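Local coordinates for UPF0062 protein MJ1593 (Methanocaldococcus jannaschii, PDB 2YX5) that belongs to the PurS family of small alpha/beta proteins, which assemble from several subunits, though its own function is not firmly described, at residues 21-24 and 25-29; 51-54 and 55-59; 66-70 and 71-75. All coordinates share one frame; numbering follows the deposited sequence.

Contact 1: 21-24 and 25-29; sequences TIQR and ALNFL
The stretch from T21 to F28 is regular alpha helix, the last two turns of helix 17-28, and R24 joins F28 across it by one i to i+4 bond. The bond from F28 N to R24 O is short, 2.7 Å, with an N-H...O angle of 157°. The same oxygen is also approached by F28 CB, at 3.2 Å, so the carbonyl of R24 meets both the amide and the first side-chain carbon of that residue. The rest of R24 goes the other way. CG lies beside the backbone N, opposite the carbonyl carbon (chi1 -67°), and the chain then runs extended to NE, which carries the guanidinium back along the helix to where NH1 bonds to R20 O. The same pattern holds three residues earlier, where A25 N donates to T21 O over 2.9 Å with an angle of 167°, and the methyl CB of A25 lies 3.4 Å from that same oxygen. A25 is buried and packs against T21 of the second subunit and L66 of the third, which places it between copies of the protein. Q23 contributes mainly through its backbone. Q23 O accepts N27 N at 2.8 Å, while the bond from L26 N is weak. On the side of the helix turned to strand 34-47, I22 and L26 lie next to each other and point the same way, I22 touching V37 and T39 and L26 touching V34. L26 N also bonds to I22 O at 2.8 Å, and the side chains of the pair meet where I22 CG2, the branch opposite the backbone N, stands 3.7 Å from L26 CD1.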
ATOM      1  N   THR A  21       6.965   9.408  -7.312  1.00 37.74           N
ATOM      2  CA  THR A  21       5.861  10.306  -7.038  1.00 39.50           C
ATOM      3  C   THR A  21       6.131  11.169  -5.829  1.00 42.70           C
ATOM      4  O   THR A  21       5.877  12.374  -5.833  1.00 53.09           O
ATOM      5  CB  THR A  21       4.575   9.515  -6.801  1.00 41.94           C
ATOM      6  OG1 THR A  21       4.301   8.749  -7.969  1.00 38.28           O
ATOM      7  CG2 THR A  21       3.396  10.444  -6.504  1.00 40.08           C
ATOM      8  N   ILE A  22       6.624  10.547  -4.782  1.00 39.36           N
ATOM      9  CA  ILE A  22       6.906  11.287  -3.584  1.00 47.45           C
ATOM     10  C   ILE A  22       7.945  12.363  -3.864  1.00 42.84           C
ATOM     11  O   ILE A  22       7.797  13.501  -3.419  1.00 40.45           O
ATOM     12  CB  ILE A  22       7.375  10.344  -2.474  1.00 42.41           C
ATOM     13  CG1 ILE A  22       6.189   9.472  -2.048  1.00 50.75           C
ATOM     14  CG2 ILE A  22       7.934  11.143  -1.314  1.00 28.44           C
ATOM     15  CD1 ILE A  22       6.501   8.391  -1.052  1.00 42.08           C
ATOM     16  N   GLN A  23       8.978  12.003  -4.624  1.00 44.10           N
ATOM     17  CA  GLN A  23      10.030  12.947  -4.951  1.00 51.28           C
ATOM     18  C   GLN A  23       9.457  14.182  -5.639  1.00 52.90           C
ATOM     19  O   GLN A  23       9.606  15.314  -5.159  1.00 48.47           O
ATOM     20  CB  GLN A  23      11.045  12.298  -5.874  1.00 59.18           C
ATOM     21  CG  GLN A  23      12.308  13.106  -6.073  1.00 59.92           C
ATOM     22  CD  GLN A  23      13.062  12.628  -7.278  1.00 70.38           C
ATOM     23  OE1 GLN A  23      12.628  12.836  -8.400  1.00 85.42           O
ATOM     24  NE2 GLN A  23      14.186  11.963  -7.057  1.00 77.25           N
ATOM     25  N   ARG A  24       8.795  13.951  -6.765  1.00 50.35           N
ATOM     26  CA  ARG A  24       8.219  15.039  -7.532  1.00 59.14           C
ATOM     27  C   ARG A  24       7.216  15.896  -6.741  1.00 53.50           C
ATOM     28  O   ARG A  24       7.257  17.134  -6.794  1.00 51.70           O
ATOM     29  CB  ARG A  24       7.628  14.470  -8.824  1.00 50.75           C
ATOM     30  CG  ARG A  24       8.736  13.945  -9.741  1.00 48.20           C
ATOM     31  CD  ARG A  24       8.180  13.198 -10.934  1.00 66.94           C
ATOM     32  NE  ARG A  24       9.212  12.672 -11.832  1.00 75.22           N
ATOM     33  CZ  ARG A  24      10.010  11.645 -11.559  1.00 77.95           C
ATOM     34  NH1 ARG A  24       9.917  11.003 -10.401  1.00 70.60           N
ATOM     35  NH2 ARG A  24      10.901  11.247 -12.457  1.00 83.44           N
ATOM     36  N   ALA A  25       6.340  15.254  -5.983  1.00 51.41           N
ATOM     37  CA  ALA A  25       5.396  16.011  -5.189  1.00 42.61           C
ATOM     38  C   ALA A  25       6.181  16.821  -4.159  1.00 47.60           C
ATOM     39  O   ALA A  25       5.771  17.916  -3.781  1.00 37.16           O
ATOM     40  CB  ALA A  25       4.417  15.074  -4.485  1.00 39.96           C
ATOM     41  N   LEU A  26       7.310  16.287  -3.693  1.00 43.52           N
ATOM     42  CA  LEU A  26       8.100  17.022  -2.700  1.00 45.20           C
ATOM     43  C   LEU A  26       8.783  18.239  -3.326  1.00 52.32           C
ATOM     44  O   LEU A  26       8.792  19.322  -2.747  1.00 46.98           O
ATOM     45  CB  LEU A  26       9.138  16.120  -2.049  1.00 48.77           C
ATOM     46  CG  LEU A  26       8.534  15.253  -0.967  1.00 48.18           C
ATOM     47  CD1 LEU A  26       9.597  14.313  -0.403  1.00 33.12           C
ATOM     48  CD2 LEU A  26       7.943  16.148   0.101  1.00 43.79           C
ATOM     49  N   ASN A  27       9.352  18.056  -4.510  1.00 46.86           N
ATOM     50  CA  ASN A  27       9.986  19.163  -5.190  1.00 53.14           C
ATOM     51  C   ASN A  27       8.913  20.176  -5.543  1.00 60.03           C
ATOM     52  O   ASN A  27       9.120  21.386  -5.423  1.00 64.72           O
ATOM     53  CB  ASN A  27      10.690  18.691  -6.461  1.00 47.26           C
ATOM     54  CG  ASN A  27      11.871  17.799  -6.169  1.00 56.69           C
ATOM     55  OD1 ASN A  27      12.526  17.925  -5.125  1.00 53.13           O
ATOM     56  ND2 ASN A  27      12.164  16.898  -7.097  1.00 54.07           N
ATOM     57  N   PHE A  28       7.761  19.676  -5.968  1.00 51.43           N
ATOM     58  CA  PHE A  28       6.668  20.552  -6.339  1.00 49.32           C
ATOM     59  C   PHE A  28       6.283  21.505  -5.213  1.00 50.63           C
ATOM     60  O   PHE A  28       5.894  22.640  -5.459  1.00 58.73           O
ATOM     61  CB  PHE A  28       5.437  19.741  -6.728  1.00 58.22           C
ATOM     62  CG  PHE A  28       4.237  20.592  -7.028  1.00 60.48           C
ATOM     63  CD1 PHE A  28       4.016  21.074  -8.320  1.00 61.41           C
ATOM     64  CD2 PHE A  28       3.356  20.959  -6.008  1.00 63.64           C
ATOM     65  CE1 PHE A  28       2.945  21.904  -8.590  1.00 61.91           C
ATOM     66  CE2 PHE A  28       2.281  21.793  -6.271  1.00 68.88           C
ATOM     67  CZ  PHE A  28       2.073  22.267  -7.568  1.00 66.83           C
ATOM     68  N   LEU A  29       6.373  21.045  -3.977  1.00 47.52           N
ATOM     69  CA  LEU A  29       6.002  21.894  -2.865  1.00 51.65           C
ATOM     70  C   LEU A  29       7.106  22.836  -2.395  1.00 54.45           C
ATOM     71  O   LEU A  29       6.900  23.635  -1.466  1.00 51.60           O
ATOM     72  CB  LEU A  29       5.513  21.039  -1.695  1.00 46.74           C
ATOM     73  CG  LEU A  29       4.175  20.355  -1.961  1.00 62.64           C
ATOM     74  CD1 LEU A  29       3.915  19.344  -0.845  1.00 72.03           C
ATOM     75  CD2 LEU A  29       3.059  21.392  -2.058  1.00 46.91           C
TER

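Contact 2: 51-54 and 55-59; sequences NEEK and VKEEV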
ATOM      1  N   ASN A  51      16.171 -19.803  18.998  1.00 65.69           N
ATOM      2  CA  ASN A  51      17.263 -18.817  18.986  1.00 68.24           C
ATOM      3  C   ASN A  51      17.125 -17.987  17.709  1.00 68.03           C
ATOM      4  O   ASN A  51      16.433 -18.407  16.776  1.00 57.31           O
ATOM      5  CB  ASN A  51      18.637 -19.487  19.008  1.00 69.86           C
ATOM      6  CG  ASN A  51      18.895 -20.305  17.769  1.00 76.00           C
ATOM      7  OD1 ASN A  51      18.405 -21.429  17.634  1.00 77.24           O
ATOM      8  ND2 ASN A  51      19.650 -19.734  16.841  1.00 69.55           N
ATOM      9  N   GLU A  52      17.793 -16.832  17.646  1.00 65.87           N
ATOM     10  CA  GLU A  52      17.671 -15.970  16.466  1.00 70.88           C
ATOM     11  C   GLU A  52      17.986 -16.555  15.094  1.00 71.69           C
ATOM     12  O   GLU A  52      17.323 -16.206  14.114  1.00 71.06           O
ATOM     13  CB  GLU A  52      18.458 -14.667  16.632  1.00 65.58           C
ATOM     14  CG  GLU A  52      19.644 -14.723  17.529  1.00 78.55           C
ATOM     15  CD  GLU A  52      19.419 -13.907  18.768  1.00 79.87           C
ATOM     16  OE1 GLU A  52      18.898 -14.477  19.745  1.00 85.41           O
ATOM     17  OE2 GLU A  52      19.740 -12.696  18.755  1.00 83.72           O
ATOM     18  N   GLU A  53      18.979 -17.428  14.993  1.00 69.28           N
ATOM     19  CA  GLU A  53      19.278 -17.979  13.682  1.00 68.35           C
ATOM     20  C   GLU A  53      18.134 -18.873  13.230  1.00 65.95           C
ATOM     21  O   GLU A  53      17.793 -18.898  12.046  1.00 64.75           O
ATOM     22  CB  GLU A  53      20.594 -18.766  13.692  1.00 68.01           C
ATOM     23  CG  GLU A  53      20.936 -19.441  12.359  1.00 78.01           C
ATOM     24  CD  GLU A  53      20.870 -18.486  11.162  1.00 92.95           C
ATOM     25  OE1 GLU A  53      21.441 -17.375  11.241  1.00 96.13           O
ATOM     26  OE2 GLU A  53      20.253 -18.848  10.133  1.00 91.36           O
ATOM     27  N   LYS A  54      17.527 -19.597  14.169  1.00 58.54           N
ATOM     28  CA  LYS A  54      16.437 -20.483  13.807  1.00 61.61           C
ATOM     29  C   LYS A  54      15.179 -19.707  13.471  1.00 60.57           C
ATOM     30  O   LYS A  54      14.354 -20.170  12.685  1.00 57.92           O
ATOM     31  CB  LYS A  54      16.161 -21.502  14.920  1.00 69.42           C
ATOM     32  CG  LYS A  54      16.921 -22.820  14.748  1.00 81.24           C
ATOM     33  CD  LYS A  54      16.046 -24.002  15.140  1.00 89.32           C
ATOM     34  CE  LYS A  54      16.539 -25.314  14.540  1.00 96.70           C
ATOM     35  NZ  LYS A  54      15.594 -26.435  14.829  1.00 95.24           N
ATOM     36  N   VAL A  55      15.044 -18.526  14.065  1.00 56.65           N
ATOM     37  CA  VAL A  55      13.885 -17.671  13.820  1.00 58.49           C
ATOM     38  C   VAL A  55      14.002 -17.139  12.394  1.00 57.13           C
ATOM     39  O   VAL A  55      13.047 -17.210  11.607  1.00 45.44           O
ATOM     40  CB  VAL A  55      13.845 -16.472  14.798  1.00 59.43           C
ATOM     41  CG1 VAL A  55      12.571 -15.681  14.593  1.00 59.44           C
ATOM     42  CG2 VAL A  55      13.923 -16.958  16.227  1.00 59.68           C
ATOM     43  N   LYS A  56      15.190 -16.617  12.083  1.00 54.89           N
ATOM     44  CA  LYS A  56      15.503 -16.078  10.768  1.00 61.63           C
ATOM     45  C   LYS A  56      15.178 -17.135   9.708  1.00 63.85           C
ATOM     46  O   LYS A  56      14.670 -16.821   8.630  1.00 66.98           O
ATOM     47  CB  LYS A  56      16.985 -15.675  10.695  1.00 54.69           C
ATOM     48  CG  LYS A  56      17.440 -15.054   9.358  1.00 68.58           C
ATOM     49  CD  LYS A  56      18.932 -14.677   9.412  1.00 79.17           C
ATOM     50  CE  LYS A  56      19.501 -14.216   8.063  1.00 86.95           C
ATOM     51  NZ  LYS A  56      19.410 -12.748   7.828  1.00 88.51           N
ATOM     52  N   GLU A  57      15.456 -18.392  10.021  1.00 62.53           N
ATOM     53  CA  GLU A  57      15.163 -19.455   9.077  1.00 63.18           C
ATOM     54  C   GLU A  57      13.661 -19.545   8.885  1.00 55.91           C
ATOM     55  O   GLU A  57      13.169 -19.688   7.780  1.00 49.67           O
ATOM     56  CB  GLU A  57      15.691 -20.799   9.592  1.00 69.56           C
ATOM     57  CG  GLU A  57      17.198 -20.939   9.524  1.00 82.62           C
ATOM     58  CD  GLU A  57      17.671 -22.319   9.938  1.00 89.88           C
ATOM     59  OE1 GLU A  57      17.509 -22.688  11.121  1.00 94.28           O
ATOM     60  OE2 GLU A  57      18.203 -23.038   9.071  1.00101.11           O
ATOM     61  N   GLU A  58      12.931 -19.447   9.977  1.00 42.37           N
ATOM     62  CA  GLU A  58      11.498 -19.565   9.887  1.00 52.65           C
ATOM     63  C   GLU A  58      10.834 -18.433   9.087  1.00 54.63           C
ATOM     64  O   GLU A  58       9.995 -18.692   8.222  1.00 46.71           O
ATOM     65  CB  GLU A  58      10.905 -19.661  11.290  1.00 40.75           C
ATOM     66  CG  GLU A  58       9.573 -20.401  11.334  1.00 49.37           C
ATOM     67  CD  GLU A  58       8.919 -20.356  12.701  1.00 60.58           C
ATOM     68  OE1 GLU A  58       9.620 -20.575  13.721  1.00 71.80           O
ATOM     69  OE2 GLU A  58       7.692 -20.109  12.756  1.00 64.23           O
ATOM     70  N   VAL A  59      11.210 -17.190   9.370  1.00 47.14           N
ATOM     71  CA  VAL A  59      10.617 -16.060   8.671  1.00 57.61           C
ATOM     72  C   VAL A  59      11.058 -16.142   7.220  1.00 56.13           C
ATOM     73  O   VAL A  59      10.341 -15.732   6.308  1.00 47.38           O
ATOM     74  CB  VAL A  59      11.022 -14.693   9.330  1.00 51.20           C
ATOM     75  CG1 VAL A  59      10.543 -14.661  10.771  1.00 44.00           C
ATOM     76  CG2 VAL A  59      12.518 -14.499   9.303  1.00 54.54           C
TER
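Helix 52-67 begins here, with N51 at the N-cap and V55 bonded back to it: V55 N donates to N51 O over 3.0 Å. The i to i+4 pattern continues from K56 N to E52 O at 3.0 Å, with a nearly straight N-H...O angle of 170°, and then through E57 to E53 and E58 to K54. V55 is the buried member of the turn, its side chain set against Y2, M47 and V79 of the sheet, while K54, E53 and E57 lie on the exposed side. Among these, E57 touches both E53 and K54. Its first torsion (chi1 -73°) keeps CG beside the backbone N and 3.3 Å from E53 O, and the extended chain beyond carries OE1 to 3.7 Å from K54 CG. The carboxylate thus rests against the aliphatic root of the lysine; the charged ends, K54 NZ and E57 OE1, remain 5.6 Å apart, and NZ makes its salt bridge with E50 instead. E53 bends at its second torsion and crosses E57 at about a right angle, placing OE2 3.8 Å from E57 CG, with the two carboxylate planes 59° apart. Like charges come within 4.8 Å, E53 OE2 to E57 OE2, without touching. The side-chain contacts are therefore carbon-to-oxygen touches, with no ion pair across them. Acidic E52 and E53 in the first turn would probably interact favourably with the positive end of the helix dipole, whereas E53 and E57 probably repel each other mildly.

Contact 3: 66-70 and 71-75; sequences LLANP and VIHDY
A tight turn from N69 to H73 connects the end of helix 52-67 to strand 73-81, outermost in the sheet of this chain, and reverses the chain within a few residues. A68 is the first residue to leave helical angles, and P70 and V71 then take helix-like ones, which curls the backbone round N69 O. That oxygen receives two weak bonds, from I72 N at 3.0 Å and from H73 N at 2.6 Å. The N69 side chain adds an Asx turn: OD1 accepts V71 N over 3.1 Å, with the donor well above the carbonyl plane. CG opposite the backbone N (chi1 -174°) sends the amide forward alongside V71, while its ND2 bonds to L15 O of the fourth subunit. The straightest bond of the turn goes back to the ring: N69 N donates to H73 ND1 over 2.9 Å at an angle of 169°, and the nitrogen sits only 7° out of the imidazole plane, at its edge. I72 closes one face of that ring, its CG1 3.5 Å above the plane and over the centre. Y75, two residues beyond H73, brings CD2 to 3.8 Å from A68 CB, an oblique touch joining the helix exit to the strand. K11 also grips the turn, its NZ bonded to P70 O and H73 O and in a salt bridge with D74. The chemistry implies a turn held through the backbone N, backbone O and side chain of one asparagine: the N is spent on the imidazole, the O is shared by two amides and the side chain is divided between V71 and a neighbouring subunit, while the ND1 bond and the carbon over one face together restrict rotation of the H73 ring.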
ATOM      1  N   LEU A  66       4.929 -16.810   1.246  1.00 41.84           N
ATOM      2  CA  LEU A  66       3.783 -15.918   1.415  1.00 48.85           C
ATOM      3  C   LEU A  66       4.092 -14.443   1.293  1.00 47.53           C
ATOM      4  O   LEU A  66       3.640 -13.778   0.368  1.00 51.05           O
ATOM      5  CB  LEU A  66       3.088 -16.140   2.762  1.00 42.23           C
ATOM      6  CG  LEU A  66       1.802 -15.318   2.903  1.00 49.72           C
ATOM      7  CD1 LEU A  66       0.820 -15.762   1.820  1.00 44.97           C
ATOM      8  CD2 LEU A  66       1.187 -15.485   4.270  1.00 40.32           C
ATOM      9  N   LEU A  67       4.872 -13.948   2.244  1.00 51.93           N
ATOM     10  CA  LEU A  67       5.238 -12.543   2.332  1.00 49.69           C
ATOM     11  C   LEU A  67       5.816 -11.845   1.114  1.00 44.66           C
ATOM     12  O   LEU A  67       5.468 -10.694   0.831  1.00 39.37           O
ATOM     13  CB  LEU A  67       6.166 -12.352   3.528  1.00 46.08           C
ATOM     14  CG  LEU A  67       5.502 -12.964   4.760  1.00 52.91           C
ATOM     15  CD1 LEU A  67       6.415 -12.842   5.957  1.00 51.19           C
ATOM     16  CD2 LEU A  67       4.159 -12.279   5.002  1.00 45.74           C
ATOM     17  N   ALA A  68       6.686 -12.510   0.377  1.00 37.83           N
ATOM     18  CA  ALA A  68       7.259 -11.835  -0.776  1.00 46.86           C
ATOM     19  C   ALA A  68       7.347 -12.700  -2.015  1.00 47.92           C
ATOM     20  O   ALA A  68       7.452 -13.928  -1.924  1.00 55.21           O
ATOM     21  CB  ALA A  68       8.646 -11.287  -0.423  1.00 39.64           C
ATOM     22  N   ASN A  69       7.284 -12.045  -3.170  1.00 48.54           N
ATOM     23  CA  ASN A  69       7.382 -12.721  -4.450  1.00 49.18           C
ATOM     24  C   ASN A  69       8.744 -12.393  -5.028  1.00 44.32           C
ATOM     25  O   ASN A  69       8.967 -11.288  -5.488  1.00 44.20           O
ATOM     26  CB  ASN A  69       6.304 -12.240  -5.420  1.00 52.67           C
ATOM     27  CG  ASN A  69       6.293 -13.043  -6.712  1.00 56.52           C
ATOM     28  OD1 ASN A  69       7.266 -13.737  -7.031  1.00 46.47           O
ATOM     29  ND2 ASN A  69       5.197 -12.950  -7.464  1.00 55.35           N
ATOM     30  N   PRO A  70       9.662 -13.369  -5.035  1.00 52.06           N
ATOM     31  CA  PRO A  70      11.030 -13.211  -5.553  1.00 52.76           C
ATOM     32  C   PRO A  70      11.133 -12.591  -6.946  1.00 55.95           C
ATOM     33  O   PRO A  70      12.110 -11.895  -7.250  1.00 51.88           O
ATOM     34  CB  PRO A  70      11.581 -14.633  -5.520  1.00 55.50           C
ATOM     35  CG  PRO A  70      10.332 -15.461  -5.741  1.00 54.17           C
ATOM     36  CD  PRO A  70       9.347 -14.791  -4.820  1.00 48.88           C
ATOM     37  N   VAL A  71      10.133 -12.834  -7.791  1.00 55.79           N
ATOM     38  CA  VAL A  71      10.166 -12.278  -9.138  1.00 54.30           C
ATOM     39  C   VAL A  71      10.189 -10.748  -9.134  1.00 56.34           C
ATOM     40  O   VAL A  71      10.943 -10.137  -9.888  1.00 58.68           O
ATOM     41  CB  VAL A  71       8.968 -12.764  -9.952  1.00 57.90           C
ATOM     42  CG1 VAL A  71       8.958 -12.093 -11.329  1.00 62.69           C
ATOM     43  CG2 VAL A  71       9.041 -14.263 -10.105  1.00 56.85           C
ATOM     44  N   ILE A  72       9.382 -10.143  -8.265  1.00 52.57           N
ATOM     45  CA  ILE A  72       9.277  -8.678  -8.162  1.00 53.26           C
ATOM     46  C   ILE A  72       9.790  -8.100  -6.841  1.00 56.83           C
ATOM     47  O   ILE A  72       9.851  -6.879  -6.670  1.00 51.69           O
ATOM     48  CB  ILE A  72       7.813  -8.236  -8.268  1.00 51.03           C
ATOM     49  CG1 ILE A  72       7.020  -8.851  -7.103  1.00 59.06           C
ATOM     50  CG2 ILE A  72       7.236  -8.689  -9.597  1.00 55.43           C
ATOM     51  CD1 ILE A  72       5.535  -8.508  -7.054  1.00 44.24           C
ATOM     52  N   HIS A  73      10.167  -8.977  -5.918  1.00 53.59           N
ATOM     53  CA  HIS A  73      10.587  -8.538  -4.596  1.00 50.67           C
ATOM     54  C   HIS A  73      11.938  -8.966  -4.113  1.00 50.29           C
ATOM     55  O   HIS A  73      12.409 -10.054  -4.414  1.00 56.48           O
ATOM     56  CB  HIS A  73       9.579  -9.022  -3.550  1.00 48.71           C
ATOM     57  CG  HIS A  73       8.219  -8.435  -3.695  1.00 53.35           C
ATOM     58  ND1 HIS A  73       7.072  -9.162  -3.462  1.00 50.31           N
ATOM     59  CD2 HIS A  73       7.816  -7.175  -3.978  1.00 46.24           C
ATOM     60  CE1 HIS A  73       6.024  -8.375  -3.588  1.00 52.56           C
ATOM     61  NE2 HIS A  73       6.448  -7.163  -3.899  1.00 53.49           N
ATOM     62  N   ASP A  74      12.538  -8.083  -3.332  1.00 47.34           N
ATOM     63  CA  ASP A  74      13.806  -8.339  -2.679  1.00 47.70           C
ATOM     64  C   ASP A  74      13.398  -8.144  -1.225  1.00 53.74           C
ATOM     65  O   ASP A  74      12.456  -7.392  -0.948  1.00 49.61           O
ATOM     66  CB  ASP A  74      14.873  -7.313  -3.077  1.00 52.07           C
ATOM     67  CG  ASP A  74      15.699  -7.759  -4.282  1.00 57.66           C
ATOM     68  OD1 ASP A  74      15.681  -8.967  -4.620  1.00 48.22           O
ATOM     69  OD2 ASP A  74      16.383  -6.897  -4.880  1.00 59.66           O
ATOM     70  N   TYR A  75      14.059  -8.831  -0.299  1.00 47.74           N
ATOM     71  CA  TYR A  75      13.708  -8.669   1.108  1.00 51.38           C
ATOM     72  C   TYR A  75      14.886  -8.988   2.003  1.00 50.55           C
ATOM     73  O   TYR A  75      15.825  -9.639   1.576  1.00 46.24           O
ATOM     74  CB  TYR A  75      12.496  -9.556   1.461  1.00 39.94           C
ATOM     75  CG  TYR A  75      12.766 -11.032   1.379  1.00 46.03           C
ATOM     76  CD1 TYR A  75      13.420 -11.703   2.417  1.00 58.77           C
ATOM     77  CD2 TYR A  75      12.403 -11.763   0.256  1.00 56.69           C
ATOM     78  CE1 TYR A  75      13.706 -13.069   2.336  1.00 65.71           C
ATOM     79  CE2 TYR A  75      12.683 -13.139   0.157  1.00 54.96           C
ATOM     80  CZ  TYR A  75      13.332 -13.787   1.199  1.00 71.40           C
ATOM     81  OH  TYR A  75      13.581 -15.148   1.114  1.00 69.08           O
TER

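How the contacts relate
Contacts 1 and 2 are both turns of helix, yet they lie on opposite sides of the chain's centre, about 39 Å apart between centres. Contact 2, at the surface, carries mostly acidic and lysine side chains; contact 1, partly buried, has an apolar side facing strand 34-47 and neighbouring subunits. Contact 3, also partly buried, shares helix 52-67 with contact 2, at the other end of that helix, with nearest atoms about 5 Å apart. It differs in kind: side-chain acceptors of an asparagine and a histidine add to backbone bonds there, whereas backbone i to i+4 bonds dominate the helical pair. Contacts 1 and 3 both reach the third subunit, I22 meeting its L67 and L67 meeting its I22.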